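Local structure of endo-beta-1,4-mannanase (Alicyclobacillus acidocaldarius, 4CD8) at residues Gly22-Met36 with Val69-Ala83. The protein hydrolyses internal beta-1,4-mannosidic linkages of mannans, as an endo-acting beta-mannanase of glycoside hydrolase family 113. Sequence-based numbering, arbitrary orientation.
Sequences GQHGTWGTDEARASM and VTVSDDEIASMAELA
E75 OE2 takes two backbone N-H groups, one from each segment: G25 N, 2.8 Å away on the syn side of the carboxylate, and S72 N, which comes from above its plane. The other oxygen, E75 OE1, receives weak bonds from W27 N (2.9 Å) and G28 N, so the carboxylate knits the type II turn Q23-T26 and the residues after it to the start of helix 73-85. A glutamine in its place would probably leave at least one of these N-H groups facing an amide NH2 and weaken the hold on the turn. Alongside, the backbones of Q23 and T70 form a single beta bridge, with V71 N bonded to G22 O at 2.8 Å and H24 N to V69 O at 3.0 Å. V71 CG1 makes a CH-pi contact over the five-membered ring of W27, 3.5 Å from its centroid, while W27 NE1 bonds to G19 O. M79, its chain bent at chi2 (-63°), lays CG against W27 CB and brings SD to 3.9 Å from M36 CE. L82 CD2 covers one face of the R33 guanidinium, and a water links R33 NH2 to S78 O. S72 and E75 also form a capping box, E75 N bonding to S72 OG at 3.0 Å. Helix segments 30-36 and 73-83 cross at -28°; the contact thus joins the helices following strands 13-18 and 46-55, neighbours on the outside of a TIM barrel.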
loop_
_atom_site.group_PDB
_atom_site.type_symbol
_atom_site.label_atom_id
_atom_site.label_comp_id
_atom_site.label_asym_id
_atom_site.label_seq_id
_atom_site.Cartn_x
_atom_site.Cartn_y
_atom_site.Cartn_z
ATOM N N GLY A 22 -3.601 7.605 -8.578
ATOM C CA GLY A 22 -4.980 7.518 -8.968
ATOM C C GLY A 22 -5.613 8.862 -9.229
ATOM O O GLY A 22 -6.680 9.190 -8.690
ATOM N N GLN A 23 -4.951 9.640 -10.082
ATOM C CA GLN A 23 -5.500 10.896 -10.539
ATOM C C GLN A 23 -6.707 10.618 -11.385
ATOM O O GLN A 23 -6.745 9.620 -12.153
ATOM C CB GLN A 23 -4.493 11.611 -11.431
ATOM C CG GLN A 23 -3.204 12.058 -10.800
ATOM C CD GLN A 23 -2.403 12.900 -11.798
ATOM O OE1 GLN A 23 -2.405 14.128 -11.730
ATOM N NE2 GLN A 23 -1.780 12.240 -12.766
ATOM N N HIS A 24 -7.689 11.510 -11.259
ATOM C CA HIS A 24 -8.931 11.402 -11.979
ATOM C C HIS A 24 -8.710 11.121 -13.465
ATOM O O HIS A 24 -7.955 11.833 -14.143
ATOM C CB HIS A 24 -9.705 12.716 -11.866
ATOM C CG HIS A 24 -11.055 12.666 -12.487
ATOM N ND1 HIS A 24 -11.404 13.394 -13.612
ATOM C CD2 HIS A 24 -12.158 11.977 -12.123
ATOM C CE1 HIS A 24 -12.657 13.130 -13.927
ATOM N NE2 HIS A 24 -13.142 12.287 -13.025
ATOM N N GLY A 25 -9.432 10.125 -13.970
ATOM C CA GLY A 25 -9.410 9.738 -15.392
ATOM C C GLY A 25 -8.303 8.794 -15.811
ATOM O O GLY A 25 -8.375 8.221 -16.880
ATOM N N THR A 26 -7.258 8.640 -15.007
ATOM C CA THR A 26 -6.118 7.852 -15.463
ATOM C C THR A 26 -6.392 6.345 -15.561
ATOM O O THR A 26 -5.787 5.650 -16.378
ATOM C CB THR A 26 -4.850 8.110 -14.633
ATOM O OG1 THR A 26 -5.068 7.762 -13.265
ATOM C CG2 THR A 26 -4.424 9.591 -14.737
ATOM N N TRP A 27 -7.288 5.846 -14.724
ATOM C CA TRP A 27 -7.590 4.417 -14.742
ATOM C C TRP A 27 -8.630 4.007 -15.804
ATOM O O TRP A 27 -8.762 2.830 -16.141
ATOM C CB TRP A 27 -8.058 3.973 -13.366
ATOM C CG TRP A 27 -7.052 4.053 -12.275
ATOM C CD1 TRP A 27 -5.808 4.637 -12.313
ATOM C CD2 TRP A 27 -7.214 3.561 -10.923
ATOM N NE1 TRP A 27 -5.197 4.532 -11.090
ATOM C CE2 TRP A 27 -6.033 3.867 -10.224
ATOM C CE3 TRP A 27 -8.247 2.890 -10.247
ATOM C CZ2 TRP A 27 -5.863 3.590 -8.880
ATOM C CZ3 TRP A 27 -8.058 2.576 -8.927
ATOM C CH2 TRP A 27 -6.865 2.906 -8.254
ATOM N N GLY A 28 -9.333 4.991 -16.362
ATOM C CA GLY A 28 -10.244 4.719 -17.458
ATOM C C GLY A 28 -9.598 4.727 -18.838
ATOM O O GLY A 28 -10.250 4.542 -19.815
ATOM N N THR A 29 -8.291 4.892 -18.896
ATOM C CA THR A 29 -7.592 4.937 -20.154
ATOM C C THR A 29 -7.275 3.532 -20.690
ATOM O O THR A 29 -7.209 2.552 -19.955
ATOM C CB THR A 29 -6.255 5.685 -20.003
ATOM O OG1 THR A 29 -5.440 4.985 -19.076
ATOM C CG2 THR A 29 -6.457 7.057 -19.453
ATOM N N ASP A 30 -7.060 3.485 -22.006
ATOM C CA ASP A 30 -6.583 2.288 -22.690
ATOM C C ASP A 30 -5.267 1.835 -22.099
ATOM O O ASP A 30 -5.031 0.642 -21.959
ATOM C CB ASP A 30 -6.374 2.551 -24.194
ATOM C CG ASP A 30 -7.689 2.797 -24.933
ATOM O OD1 ASP A 30 -8.737 2.403 -24.362
ATOM O OD2 ASP A 30 -7.687 3.375 -26.067
ATOM N N GLU A 31 -4.431 2.811 -21.750
ATOM C CA GLU A 31 -3.107 2.545 -21.203
ATOM C C GLU A 31 -3.240 1.778 -19.906
ATOM O O GLU A 31 -2.536 0.786 -19.683
ATOM C CB GLU A 31 -2.300 3.863 -20.993
ATOM C CG GLU A 31 -1.817 4.563 -22.280
ATOM C CD GLU A 31 -2.771 5.649 -22.792
ATOM O OE1 GLU A 31 -4.013 5.519 -22.649
ATOM O OE2 GLU A 31 -2.273 6.657 -23.352
ATOM N N ALA A 32 -4.148 2.243 -19.061
ATOM C CA ALA A 32 -4.378 1.604 -17.745
ATOM C C ALA A 32 -4.815 0.155 -17.906
ATOM O O ALA A 32 -4.334 -0.714 -17.197
ATOM C CB ALA A 32 -5.399 2.372 -16.931
ATOM N N ARG A 33 -5.710 -0.085 -18.844
ATOM C CA ARG A 33 -6.217 -1.434 -19.083
ATOM C C ARG A 33 -5.133 -2.322 -19.621
ATOM O O ARG A 33 -4.991 -3.446 -19.181
ATOM C CB ARG A 33 -7.460 -1.414 -19.992
ATOM C CG ARG A 33 -8.657 -0.689 -19.350
ATOM C CD ARG A 33 -9.949 -0.799 -20.146
ATOM N NE ARG A 33 -10.651 -2.077 -19.942
ATOM C CZ ARG A 33 -11.346 -2.427 -18.849
ATOM N NH1 ARG A 33 -11.459 -1.616 -17.791
ATOM N NH2 ARG A 33 -11.928 -3.624 -18.796
ATOM N N ALA A 34 -4.287 -1.807 -20.510
ATOM C CA ALA A 34 -3.162 -2.570 -20.987
ATOM C C ALA A 34 -2.149 -2.860 -19.870
ATOM O O ALA A 34 -1.589 -3.968 -19.782
ATOM C CB ALA A 34 -2.499 -1.828 -22.146
ATOM N N SER A 35 -1.908 -1.876 -19.015
ATOM C CA SER A 35 -0.951 -2.038 -17.936
ATOM C C SER A 35 -1.417 -3.115 -16.978
ATOM O O SER A 35 -0.619 -3.963 -16.551
ATOM C CB SER A 35 -0.739 -0.737 -17.180
ATOM O OG SER A 35 0.177 -0.982 -16.131
ATOM N N MET A 36 -2.705 -3.077 -16.664
ATOM C CA MET A 36 -3.313 -4.122 -15.788
ATOM C C MET A 36 -3.196 -5.508 -16.390
ATOM O O MET A 36 -2.902 -6.480 -15.659
ATOM C CB MET A 36 -4.763 -3.780 -15.463
ATOM C CG MET A 36 -5.398 -4.808 -14.525
ATOM S SD MET A 36 -4.725 -4.843 -12.844
ATOM C CE MET A 36 -5.496 -3.359 -12.178
ATOM N N VAL A 69 -10.357 15.237 -8.390
ATOM C CA VAL A 69 -9.040 14.961 -7.853
ATOM C C VAL A 69 -8.632 13.530 -8.131
ATOM O O VAL A 69 -7.646 13.275 -8.833
ATOM C CB VAL A 69 -9.025 15.252 -6.349
ATOM C CG1 VAL A 69 -7.705 14.801 -5.712
ATOM C CG2 VAL A 69 -9.331 16.744 -6.132
ATOM N N THR A 70 -9.423 12.592 -7.617
ATOM C CA THR A 70 -9.076 11.182 -7.760
ATOM C C THR A 70 -9.902 10.482 -8.847
ATOM O O THR A 70 -10.910 11.004 -9.335
ATOM C CB THR A 70 -9.318 10.387 -6.439
ATOM O OG1 THR A 70 -10.732 10.216 -6.244
ATOM C CG2 THR A 70 -8.735 11.115 -5.288
ATOM N N VAL A 71 -9.490 9.252 -9.145
ATOM C CA VAL A 71 -10.293 8.332 -9.923
ATOM C C VAL A 71 -11.732 8.314 -9.375
ATOM O O VAL A 71 -11.959 8.418 -8.195
ATOM C CB VAL A 71 -9.712 6.901 -9.915
ATOM C CG1 VAL A 71 -8.480 6.841 -10.782
ATOM C CG2 VAL A 71 -9.383 6.422 -8.500
ATOM N N SER A 72 -12.685 8.283 -10.282
ATOM C CA SER A 72 -14.080 8.173 -9.932
ATOM C C SER A 72 -14.402 6.806 -9.374
ATOM O O SER A 72 -13.655 5.841 -9.579
ATOM C CB SER A 72 -14.974 8.398 -11.139
ATOM O OG SER A 72 -14.798 7.377 -12.082
ATOM N N ASP A 73 -15.548 6.722 -8.700
ATOM C CA ASP A 73 -16.009 5.414 -8.242
ATOM C C ASP A 73 -16.112 4.419 -9.447
ATOM O O ASP A 73 -15.793 3.224 -9.330
ATOM C CB ASP A 73 -17.367 5.527 -7.572
ATOM C CG ASP A 73 -17.344 6.263 -6.225
ATOM O OD1 ASP A 73 -16.237 6.580 -5.698
ATOM O OD2 ASP A 73 -18.466 6.504 -5.670
ATOM N N ASP A 74 -16.608 4.884 -10.588
ATOM C CA ASP A 74 -16.706 4.036 -11.789
ATOM C C ASP A 74 -15.348 3.565 -12.303
ATOM O O ASP A 74 -15.217 2.434 -12.777
ATOM C CB ASP A 74 -17.410 4.780 -12.924
ATOM C CG ASP A 74 -18.939 4.869 -12.767
ATOM O OD1 ASP A 74 -19.518 4.256 -11.868
ATOM O OD2 ASP A 74 -19.575 5.582 -13.586
ATOM N N GLU A 75 -14.341 4.436 -12.226
ATOM C CA GLU A 75 -12.974 4.047 -12.595
ATOM C C GLU A 75 -12.452 2.952 -11.675
ATOM O O GLU A 75 -11.789 2.019 -12.135
ATOM C CB GLU A 75 -12.023 5.208 -12.526
ATOM C CG GLU A 75 -12.130 6.149 -13.719
ATOM C CD GLU A 75 -11.058 7.223 -13.659
ATOM O OE1 GLU A 75 -9.934 6.984 -14.198
ATOM O OE2 GLU A 75 -11.335 8.286 -13.039
ATOM N N ILE A 76 -12.721 3.110 -10.375
ATOM C CA ILE A 76 -12.357 2.071 -9.397
ATOM C C ILE A 76 -13.053 0.749 -9.734
ATOM O O ILE A 76 -12.394 -0.317 -9.807
ATOM C CB ILE A 76 -12.634 2.519 -7.953
ATOM C CG1 ILE A 76 -11.770 3.741 -7.608
ATOM C CG2 ILE A 76 -12.381 1.368 -6.976
ATOM C CD1 ILE A 76 -12.138 4.435 -6.317
ATOM N N ALA A 77 -14.350 0.807 -9.959
ATOM C CA ALA A 77 -15.099 -0.381 -10.338
ATOM C C ALA A 77 -14.578 -1.014 -11.607
ATOM O O ALA A 77 -14.482 -2.233 -11.680
ATOM C CB ALA A 77 -16.587 -0.080 -10.465
ATOM N N SER A 78 -14.225 -0.188 -12.606
ATOM C CA SER A 78 -13.693 -0.723 -13.836
ATOM C C SER A 78 -12.394 -1.493 -13.610
ATOM O O SER A 78 -12.181 -2.560 -14.200
ATOM C CB SER A 78 -13.466 0.385 -14.885
ATOM O OG SER A 78 -14.712 0.895 -15.278
ATOM N N MET A 79 -11.501 -0.923 -12.817
ATOM C CA MET A 79 -10.214 -1.584 -12.594
ATOM C C MET A 79 -10.405 -2.831 -11.747
ATOM O O MET A 79 -9.763 -3.845 -11.984
ATOM C CB MET A 79 -9.202 -0.665 -11.960
ATOM C CG MET A 79 -8.495 0.225 -12.967
ATOM S SD MET A 79 -7.502 -0.672 -14.178
ATOM C CE MET A 79 -8.588 -0.465 -15.570
ATOM N N ALA A 80 -11.273 -2.753 -10.761
ATOM C CA ALA A 80 -11.514 -3.954 -9.959
ATOM C C ALA A 80 -12.111 -5.079 -10.797
ATOM O O ALA A 80 -11.763 -6.274 -10.619
ATOM C CB ALA A 80 -12.412 -3.640 -8.787
ATOM N N GLU A 81 -13.038 -4.727 -11.677
ATOM C CA GLU A 81 -13.732 -5.748 -12.494
ATOM C C GLU A 81 -12.751 -6.416 -13.462
ATOM O O GLU A 81 -12.751 -7.642 -13.648
ATOM C CB GLU A 81 -14.899 -5.079 -13.188
ATOM C CG GLU A 81 -15.660 -5.856 -14.220
ATOM C CD GLU A 81 -16.576 -4.921 -14.996
ATOM O OE1 GLU A 81 -17.388 -4.252 -14.329
ATOM O OE2 GLU A 81 -16.443 -4.815 -16.239
ATOM N N LEU A 82 -11.858 -5.609 -14.028
ATOM C CA LEU A 82 -10.832 -6.107 -14.917
ATOM C C LEU A 82 -9.853 -7.026 -14.153
ATOM O O LEU A 82 -9.542 -8.134 -14.582
ATOM C CB LEU A 82 -10.086 -4.909 -15.531
ATOM C CG LEU A 82 -8.910 -5.275 -16.447
ATOM C CD1 LEU A 82 -9.349 -6.187 -17.601
ATOM C CD2 LEU A 82 -8.240 -4.006 -16.998
ATOM N N ALA A 83 -9.388 -6.563 -12.999
ATOM C CA ALA A 83 -8.471 -7.360 -12.191
ATOM C C ALA A 83 -9.129 -8.681 -11.839
ATOM O O ALA A 83 -8.509 -9.747 -11.951
ATOM C CB ALA A 83 -8.072 -6.648 -10.915
HETATM O O HOH W 1 -13.294 -3.220 -16.570
HETATM O O HOH W 2 -13.723 -5.658 -16.743
#